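Nadb-ler3 (PDB 3WXB) reduces carbonyl compounds with NADPH or NADH as hydride donor, as a short-chain dehydrogenase/reductase of chicken fatty liver. Local coordinates at residues I177-G182 with A225-W230; W230-M235 with V245-S250. All coordinates share one frame; numbering follows the deposited sequence.

Contact 1 (I177-G182 with A225-W230); sequences ISSTAG and ALHPGW. With NDP (NADPH dihydro-nicotinamide-adenine-dinucleotide phosphate), chain C; EDO (1,2-ethanediol), chain D.
The carbonyl oxygen of L226 takes the amide proton of S178, S178 N to L226 O 2.8 Å, in a slightly bent bond whose donor is tilted 28° from the carbonyl plane. This is a last rung of parallel sheet, at the bridge between I177 and L226. Past it the chains cross steeply but stay close, S179 lying beside H227. T180 crosses H227 at about a right angle. CG2 of T180 rests over the imidazole, 4.0 Å from the centroid of the H227 ring, a CH-pi contact, while OG1 of T180 lies over the rim of that same face. The backbone N of G229 sits over the centre of the opposite face. S179 OG, anti to the backbone N (chi1 -177°), lies 3.5 Å from C5N of NADPH and accepts from A181 N at 3.0 Å, closing an ST turn. CG2 of I177 touches CG of P228 at 4.0 Å, and P228 CG lies 3.4 Å from C6N of the nicotinamide ring. Strands 173-177 and 222-227 thus end at the cofactor, with M254 of helix 247-260 against I177, L226 and P228, helix 196-216 packing on S178 and S179, and strand 269-271 flanking A225 to H227.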
loop_
_atom_site.group_PDB
_atom_site.type_symbol
_atom_site.label_atom_id
_atom_site.label_comp_id
_atom_site.label_asym_id
_atom_site.label_seq_id
_atom_site.Cartn_x
_atom_site.Cartn_y
_atom_site.Cartn_z
ATOM N N ILE A 177 -11.452 2.280 -6.722
ATOM C CA ILE A 177 -10.823 2.740 -7.958
ATOM C C ILE A 177 -9.303 2.893 -7.700
ATOM O O ILE A 177 -8.869 3.865 -7.030
ATOM C CB ILE A 177 -11.410 4.058 -8.468
ATOM C CG1 ILE A 177 -12.940 3.970 -8.558
ATOM C CG2 ILE A 177 -10.738 4.447 -9.835
ATOM C CD1 ILE A 177 -13.440 2.834 -9.583
ATOM N N SER A 178 -8.508 2.005 -8.292
ATOM C CA SER A 178 -7.101 1.908 -7.994
ATOM C C SER A 178 -6.361 2.342 -9.244
ATOM O O SER A 178 -6.926 3.074 -10.052
ATOM C CB SER A 178 -6.780 0.468 -7.596
ATOM O OG SER A 178 -5.457 0.312 -7.096
ATOM N N SER A 179 -5.151 1.855 -9.465
ATOM C CA SER A 179 -4.350 2.282 -10.608
ATOM C C SER A 179 -3.263 1.255 -10.853
ATOM O O SER A 179 -2.699 0.710 -9.901
ATOM C CB SER A 179 -3.630 3.621 -10.322
ATOM O OG SER A 179 -2.941 3.990 -11.496
ATOM N N THR A 180 -2.923 1.019 -12.105
ATOM C CA THR A 180 -1.755 0.195 -12.443
ATOM C C THR A 180 -0.467 0.969 -12.144
ATOM O O THR A 180 0.617 0.374 -12.127
ATOM C CB THR A 180 -1.729 -0.266 -13.947
ATOM O OG1 THR A 180 -1.974 0.853 -14.799
ATOM C CG2 THR A 180 -2.786 -1.324 -14.228
ATOM N N ALA A 181 -0.569 2.270 -11.849
ATOM C CA ALA A 181 0.597 2.972 -11.241
ATOM C C ALA A 181 0.908 2.326 -9.894
ATOM O O ALA A 181 2.057 2.349 -9.493
ATOM C CB ALA A 181 0.324 4.469 -11.051
ATOM N N GLY A 182 -0.101 1.716 -9.240
ATOM C CA GLY A 182 0.054 0.989 -7.978
ATOM C C GLY A 182 0.416 -0.471 -8.168
ATOM O O GLY A 182 0.486 -1.245 -7.203
ATOM N N ALA A 225 -10.914 -4.194 -7.274
ATOM C CA ALA A 225 -10.108 -2.981 -7.520
ATOM C C ALA A 225 -10.149 -2.789 -9.020
ATOM O O ALA A 225 -9.903 -3.777 -9.745
ATOM C CB ALA A 225 -8.638 -3.246 -7.092
ATOM N N LEU A 226 -10.421 -1.577 -9.509
ATOM C CA LEU A 226 -10.390 -1.283 -10.945
ATOM C C LEU A 226 -9.355 -0.238 -11.336
ATOM O O LEU A 226 -9.214 0.807 -10.666
ATOM C CB LEU A 226 -11.751 -0.719 -11.403
ATOM C CG LEU A 226 -12.988 -1.610 -11.204
ATOM C CD1 LEU A 226 -14.245 -0.967 -11.782
ATOM C CD2 LEU A 226 -12.735 -2.966 -11.794
ATOM N N HIS A 227 -8.657 -0.486 -12.414
ATOM C CA HIS A 227 -7.877 0.542 -13.052
ATOM C C HIS A 227 -8.724 1.143 -14.156
ATOM O O HIS A 227 -9.161 0.397 -15.046
ATOM C CB HIS A 227 -6.608 -0.079 -13.661
ATOM C CG HIS A 227 -5.799 0.898 -14.449
ATOM N ND1 HIS A 227 -5.360 2.095 -13.899
ATOM C CD2 HIS A 227 -5.398 0.900 -15.743
ATOM C CE1 HIS A 227 -4.718 2.783 -14.832
ATOM N NE2 HIS A 227 -4.722 2.082 -15.954
ATOM N N PRO A 228 -8.971 2.481 -14.125
ATOM C CA PRO A 228 -9.886 3.194 -15.026
ATOM C C PRO A 228 -9.237 3.544 -16.312
ATOM O O PRO A 228 -9.882 4.062 -17.195
ATOM C CB PRO A 228 -10.262 4.447 -14.231
ATOM C CG PRO A 228 -9.033 4.697 -13.393
ATOM C CD PRO A 228 -8.494 3.370 -13.011
ATOM N N GLY A 229 -7.967 3.227 -16.442
ATOM C CA GLY A 229 -7.241 3.594 -17.631
ATOM C C GLY A 229 -6.495 4.914 -17.332
ATOM O O GLY A 229 -6.505 5.385 -16.213
ATOM N N TRP A 230 -5.834 5.491 -18.320
ATOM C CA TRP A 230 -5.248 6.824 -18.163
ATOM C C TRP A 230 -6.241 7.851 -18.709
ATOM O O TRP A 230 -6.345 8.077 -19.950
ATOM C CB TRP A 230 -3.934 6.857 -18.902
ATOM C CG TRP A 230 -3.135 8.151 -18.761
ATOM C CD1 TRP A 230 -3.366 9.174 -17.867
ATOM C CD2 TRP A 230 -1.976 8.520 -19.502
ATOM N NE1 TRP A 230 -2.428 10.159 -18.033
ATOM C CE2 TRP A 230 -1.555 9.781 -19.017
ATOM C CE3 TRP A 230 -1.247 7.913 -20.539
ATOM C CZ2 TRP A 230 -0.458 10.460 -19.551
ATOM C CZ3 TRP A 230 -0.170 8.574 -21.057
ATOM C CH2 TRP A 230 0.228 9.842 -20.556
HETATM P PA NDP C . -9.635 14.182 -10.131
HETATM O O1A NDP C . -8.417 14.810 -9.537
HETATM O O2A NDP C . -10.079 14.692 -11.365
HETATM O O5B NDP C . -10.796 14.223 -9.190
HETATM C C5B NDP C . -10.547 13.963 -7.779
HETATM C C4B NDP C . -11.871 13.838 -7.110
HETATM O O4B NDP C . -11.715 13.276 -5.693
HETATM C C3B NDP C . -12.578 15.199 -6.906
HETATM O O3B NDP C . -14.028 14.877 -6.813
HETATM C C2B NDP C . -12.078 15.607 -5.509
HETATM O O2B NDP C . -12.910 16.585 -4.848
HETATM C C1B NDP C . -12.171 14.253 -4.750
HETATM N N9A NDP C . -11.254 14.291 -3.490
HETATM C C8A NDP C . -9.907 14.409 -3.383
HETATM N N7A NDP C . -9.587 14.425 -2.074
HETATM C C5A NDP C . -10.709 14.459 -1.374
HETATM C C6A NDP C . -10.947 14.491 -0.051
HETATM N N6A NDP C . -9.906 14.561 0.797
HETATM N N1A NDP C . -12.208 14.439 0.409
HETATM C C2A NDP C . -13.261 14.312 -0.461
HETATM N N3A NDP C . -13.000 14.304 -1.825
HETATM C C4A NDP C . -11.739 14.334 -2.242
HETATM O O3 NDP C . -9.218 12.595 -10.197
HETATM P PN NDP C . -9.833 11.538 -11.253
HETATM O O1N NDP C . -8.913 11.460 -12.381
HETATM O O2N NDP C . -11.278 11.761 -11.450
HETATM O O5D NDP C . -9.569 10.215 -10.336
HETATM C C5D NDP C . -10.585 9.511 -9.594
HETATM C C4D NDP C . -9.988 8.175 -9.128
HETATM O O4D NDP C . -9.476 7.477 -10.253
HETATM C C3D NDP C . -8.754 8.471 -8.226
HETATM O O3D NDP C . -8.831 7.521 -7.170
HETATM C C2D NDP C . -7.577 8.223 -9.077
HETATM O O2D NDP C . -6.442 7.819 -8.315
HETATM C C1D NDP C . -8.072 7.119 -9.981
HETATM N N1N NDP C . -7.277 7.047 -11.234
HETATM C C2N NDP C . -7.243 8.085 -12.176
HETATM C C3N NDP C . -6.478 7.958 -13.341
HETATM C C7N NDP C . -6.457 8.946 -14.342
HETATM O O7N NDP C . -5.736 8.787 -15.330
HETATM N N7N NDP C . -7.343 9.984 -14.226
HETATM C C4N NDP C . -5.693 6.805 -13.545
HETATM C C5N NDP C . -5.689 5.751 -12.622
HETATM C C6N NDP C . -6.450 5.863 -11.447
HETATM P P2B NDP C . -12.564 18.195 -4.983
HETATM O O1X NDP C . -13.219 18.599 -3.730
HETATM O O2X NDP C . -13.171 18.524 -6.281
HETATM O O3X NDP C . -11.078 18.262 -4.931
HETATM C C1 EDO D . -2.551 8.582 -12.825
HETATM O O1 EDO D . -1.275 9.273 -12.995
HETATM C C2 EDO D . -2.345 7.103 -13.176
HETATM O O2 EDO D . -2.840 6.476 -11.960
#

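Contact 2 (W230-M235 with V245-S250); sequences WVKTDM and VTVDES. With NDP (NADPH dihydro-nicotinamide-adenine-dinucleotide phosphate), chain C.
Two backbone bonds tie V245 to the chain on either side of V231: V245 N donates to W230 O at 3.1 Å, and K232 N donates to V245 O at 3.0 Å. The first donor stands 35° out of the carbonyl plane of W230, whereas the second meets the carbonyl of V245 nearly end-on. The packed part of the contact is built on V231. Its CG1, anti to the backbone N (chi1 -166°), reaches the first turn of the helix and meets CG2 of V247 at 3.8 Å; its CG2, anti to the carbonyl carbon, goes instead to S250 and to CG2 of V245. With V231 cut back to an alanine, V247, V245 and S250 would probably lose the methyls that lie against them, and a gap would be likely to open between the loop and the helix start. On the solvent side K232 is held more loosely. Its bent chain lays CE 3.7 Å from CB of T246 and 3.4 Å from V247 N, the aliphatic part lying over the helix start. T246 and E249 close a capping box: E249 N donates to T246 OG1, and T246 N to E249 OE1. On the cofactor side V231 N gives its proton to the nicotinamide carbonyl oxygen O7N at 2.7 Å in a nearly straight bond (168°), with only a weak return bond from N7N to V231 O. T233 OG1 donates to the phosphate oxygen O1N at 2.6 Å. This loop after strand 222-227, gripping the carboxamide by its backbone and the phosphate by a threonine, is characteristic of the nicotinamide site of short-chain dehydrogenases/reductases.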
loop_
_atom_site.group_PDB
_atom_site.type_symbol
_atom_site.label_atom_id
_atom_site.label_comp_id
_atom_site.label_asym_id
_atom_site.label_seq_id
_atom_site.Cartn_x
_atom_site.Cartn_y
_atom_site.Cartn_z
ATOM N N TRP A 230 -5.834 5.491 -18.320
ATOM C CA TRP A 230 -5.248 6.824 -18.163
ATOM C C TRP A 230 -6.241 7.851 -18.709
ATOM O O TRP A 230 -6.345 8.077 -19.950
ATOM C CB TRP A 230 -3.934 6.857 -18.902
ATOM C CG TRP A 230 -3.135 8.151 -18.761
ATOM C CD1 TRP A 230 -3.366 9.174 -17.867
ATOM C CD2 TRP A 230 -1.976 8.520 -19.502
ATOM N NE1 TRP A 230 -2.428 10.159 -18.033
ATOM C CE2 TRP A 230 -1.555 9.781 -19.017
ATOM C CE3 TRP A 230 -1.247 7.913 -20.539
ATOM C CZ2 TRP A 230 -0.458 10.460 -19.551
ATOM C CZ3 TRP A 230 -0.170 8.574 -21.057
ATOM C CH2 TRP A 230 0.228 9.842 -20.556
ATOM N N VAL A 231 -6.935 8.488 -17.783
ATOM C CA VAL A 231 -8.179 9.152 -18.082
ATOM C C VAL A 231 -7.925 10.654 -18.188
ATOM O O VAL A 231 -7.166 11.194 -17.401
ATOM C CB VAL A 231 -9.313 8.836 -17.073
ATOM C CG1 VAL A 231 -10.708 9.298 -17.668
ATOM C CG2 VAL A 231 -9.392 7.267 -16.677
ATOM N N LYS A 232 -8.570 11.277 -19.179
ATOM C CA LYS A 232 -8.513 12.723 -19.425
ATOM C C LYS A 232 -9.284 13.498 -18.339
ATOM O O LYS A 232 -10.468 13.787 -18.479
ATOM C CB LYS A 232 -8.959 13.006 -20.889
ATOM C CG LYS A 232 -10.430 13.617 -21.154
ATOM C CD LYS A 232 -11.676 13.045 -20.307
ATOM C CE LYS A 232 -12.982 13.337 -21.000
ATOM N NZ LYS A 232 -12.733 14.195 -22.271
ATOM N N THR A 233 -8.612 13.766 -17.212
ATOM C CA THR A 233 -9.223 14.441 -16.065
ATOM C C THR A 233 -8.146 15.398 -15.576
ATOM O O THR A 233 -7.034 15.374 -16.113
ATOM C CB THR A 233 -9.518 13.493 -14.906
ATOM O OG1 THR A 233 -8.269 13.058 -14.320
ATOM C CG2 THR A 233 -10.423 12.292 -15.353
ATOM N N ASP A 234 -8.388 16.138 -14.509
ATOM C CA ASP A 234 -7.324 16.942 -13.956
ATOM C C ASP A 234 -6.235 16.074 -13.382
ATOM O O ASP A 234 -5.120 16.487 -13.418
ATOM C CB ASP A 234 -7.799 17.906 -12.889
ATOM C CG ASP A 234 -8.904 18.774 -13.350
ATOM O OD1 ASP A 234 -9.974 18.692 -12.755
ATOM O OD2 ASP A 234 -8.719 19.520 -14.306
ATOM N N MET A 235 -6.550 14.898 -12.832
ATOM C CA MET A 235 -5.460 14.060 -12.306
ATOM C C MET A 235 -4.663 13.434 -13.405
ATOM O O MET A 235 -3.432 13.375 -13.350
ATOM C CB MET A 235 -5.925 12.982 -11.343
ATOM C CG MET A 235 -4.730 12.200 -10.805
ATOM S SD MET A 235 -5.156 10.742 -9.846
ATOM C CE MET A 235 -6.023 11.473 -8.481
ATOM N N VAL A 245 -8.039 7.487 -22.451
ATOM C CA VAL A 245 -9.456 7.375 -22.635
ATOM C C VAL A 245 -10.118 8.597 -22.060
ATOM O O VAL A 245 -9.513 9.325 -21.238
ATOM C CB VAL A 245 -9.989 6.073 -22.033
ATOM C CG1 VAL A 245 -9.394 4.910 -22.823
ATOM C CG2 VAL A 245 -9.627 5.970 -20.565
ATOM N N THR A 246 -11.331 8.850 -22.546
ATOM C CA THR A 246 -12.198 9.875 -21.996
ATOM C C THR A 246 -12.886 9.263 -20.771
ATOM O O THR A 246 -12.894 8.051 -20.597
ATOM C CB THR A 246 -13.280 10.311 -23.069
ATOM O OG1 THR A 246 -14.095 9.177 -23.379
ATOM C CG2 THR A 246 -12.602 10.875 -24.408
ATOM N N VAL A 247 -13.458 10.118 -19.934
ATOM C CA VAL A 247 -14.222 9.737 -18.786
ATOM C C VAL A 247 -15.377 8.849 -19.233
ATOM O O VAL A 247 -15.707 7.845 -18.547
ATOM C CB VAL A 247 -14.760 11.014 -18.084
ATOM C CG1 VAL A 247 -15.903 10.704 -17.175
ATOM C CG2 VAL A 247 -13.613 11.724 -17.307
ATOM N N ASP A 248 -15.980 9.177 -20.385
ATOM C CA ASP A 248 -17.130 8.386 -20.854
ATOM C C ASP A 248 -16.704 6.972 -21.205
ATOM O O ASP A 248 -17.395 5.999 -20.866
ATOM C CB ASP A 248 -17.870 9.048 -22.031
ATOM C CG ASP A 248 -18.740 10.231 -21.567
ATOM O OD1 ASP A 248 -19.402 10.138 -20.505
ATOM O OD2 ASP A 248 -18.756 11.245 -22.271
ATOM N N GLU A 249 -15.552 6.867 -21.854
ATOM C CA GLU A 249 -15.011 5.563 -22.271
ATOM C C GLU A 249 -14.594 4.745 -21.048
ATOM O O GLU A 249 -14.877 3.550 -20.936
ATOM C CB GLU A 249 -13.796 5.773 -23.169
ATOM C CG GLU A 249 -14.114 6.241 -24.625
ATOM C CD GLU A 249 -12.871 6.690 -25.382
ATOM O OE1 GLU A 249 -11.836 7.067 -24.765
ATOM O OE2 GLU A 249 -12.914 6.681 -26.627
ATOM N N SER A 250 -13.915 5.419 -20.107
ATOM C CA SER A 250 -13.402 4.756 -18.909
ATOM C C SER A 250 -14.601 4.306 -18.085
ATOM O O SER A 250 -14.688 3.143 -17.712
ATOM C CB SER A 250 -12.487 5.717 -18.098
ATOM O OG SER A 250 -12.359 5.238 -16.756
HETATM P PA NDP C . -9.635 14.182 -10.131
HETATM O O1A NDP C . -8.417 14.810 -9.537
HETATM O O2A NDP C . -10.079 14.692 -11.365
HETATM O O5B NDP C . -10.796 14.223 -9.190
HETATM C C5B NDP C . -10.547 13.963 -7.779
HETATM C C4B NDP C . -11.871 13.838 -7.110
HETATM O O4B NDP C . -11.715 13.276 -5.693
HETATM C C3B NDP C . -12.578 15.199 -6.906
HETATM O O3B NDP C . -14.028 14.877 -6.813
HETATM C C2B NDP C . -12.078 15.607 -5.509
HETATM O O2B NDP C . -12.910 16.585 -4.848
HETATM C C1B NDP C . -12.171 14.253 -4.750
HETATM N N9A NDP C . -11.254 14.291 -3.490
HETATM C C8A NDP C . -9.907 14.409 -3.383
HETATM N N7A NDP C . -9.587 14.425 -2.074
HETATM C C5A NDP C . -10.709 14.459 -1.374
HETATM C C6A NDP C . -10.947 14.491 -0.051
HETATM N N6A NDP C . -9.906 14.561 0.797
HETATM N N1A NDP C . -12.208 14.439 0.409
HETATM C C2A NDP C . -13.261 14.312 -0.461
HETATM N N3A NDP C . -13.000 14.304 -1.825
HETATM C C4A NDP C . -11.739 14.334 -2.242
HETATM O O3 NDP C . -9.218 12.595 -10.197
HETATM P PN NDP C . -9.833 11.538 -11.253
HETATM O O1N NDP C . -8.913 11.460 -12.381
HETATM O O2N NDP C . -11.278 11.761 -11.450
HETATM O O5D NDP C . -9.569 10.215 -10.336
HETATM C C5D NDP C . -10.585 9.511 -9.594
HETATM C C4D NDP C . -9.988 8.175 -9.128
HETATM O O4D NDP C . -9.476 7.477 -10.253
HETATM C C3D NDP C . -8.754 8.471 -8.226
HETATM O O3D NDP C . -8.831 7.521 -7.170
HETATM C C2D NDP C . -7.577 8.223 -9.077
HETATM O O2D NDP C . -6.442 7.819 -8.315
HETATM C C1D NDP C . -8.072 7.119 -9.981
HETATM N N1N NDP C . -7.277 7.047 -11.234
HETATM C C2N NDP C . -7.243 8.085 -12.176
HETATM C C3N NDP C . -6.478 7.958 -13.341
HETATM C C7N NDP C . -6.457 8.946 -14.342
HETATM O O7N NDP C . -5.736 8.787 -15.330
HETATM N N7N NDP C . -7.343 9.984 -14.226
HETATM C C4N NDP C . -5.693 6.805 -13.545
HETATM C C5N NDP C . -5.689 5.751 -12.622
HETATM C C6N NDP C . -6.450 5.863 -11.447
HETATM P P2B NDP C . -12.564 18.195 -4.983
HETATM O O1X NDP C . -13.219 18.599 -3.730
HETATM O O2X NDP C . -13.171 18.524 -6.281
HETATM O O3X NDP C . -11.078 18.262 -4.931
#

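Along the chain the contacts run in series, contact 1 closing at W230, the residue where contact 2 opens; their centres lie 12 Å apart. Contact 1 sits at the C-terminal ends of strands 173-177 and 222-227, neighbours in the seven-stranded parallel sheet. Contact 2 joins the loop that follows the second of these strands to the start of helix 247-260. The two also touch directly where P228 O meets S250 OG at 2.8 Å, a probable hydrogen bond linking the strand's exit to the helix's first turn. Both border NADPH, contact 1 at the nicotinamide ring and contact 2 further along the molecule, so both contribute to the nicotinamide end of the Rossmann-fold cofactor pocket.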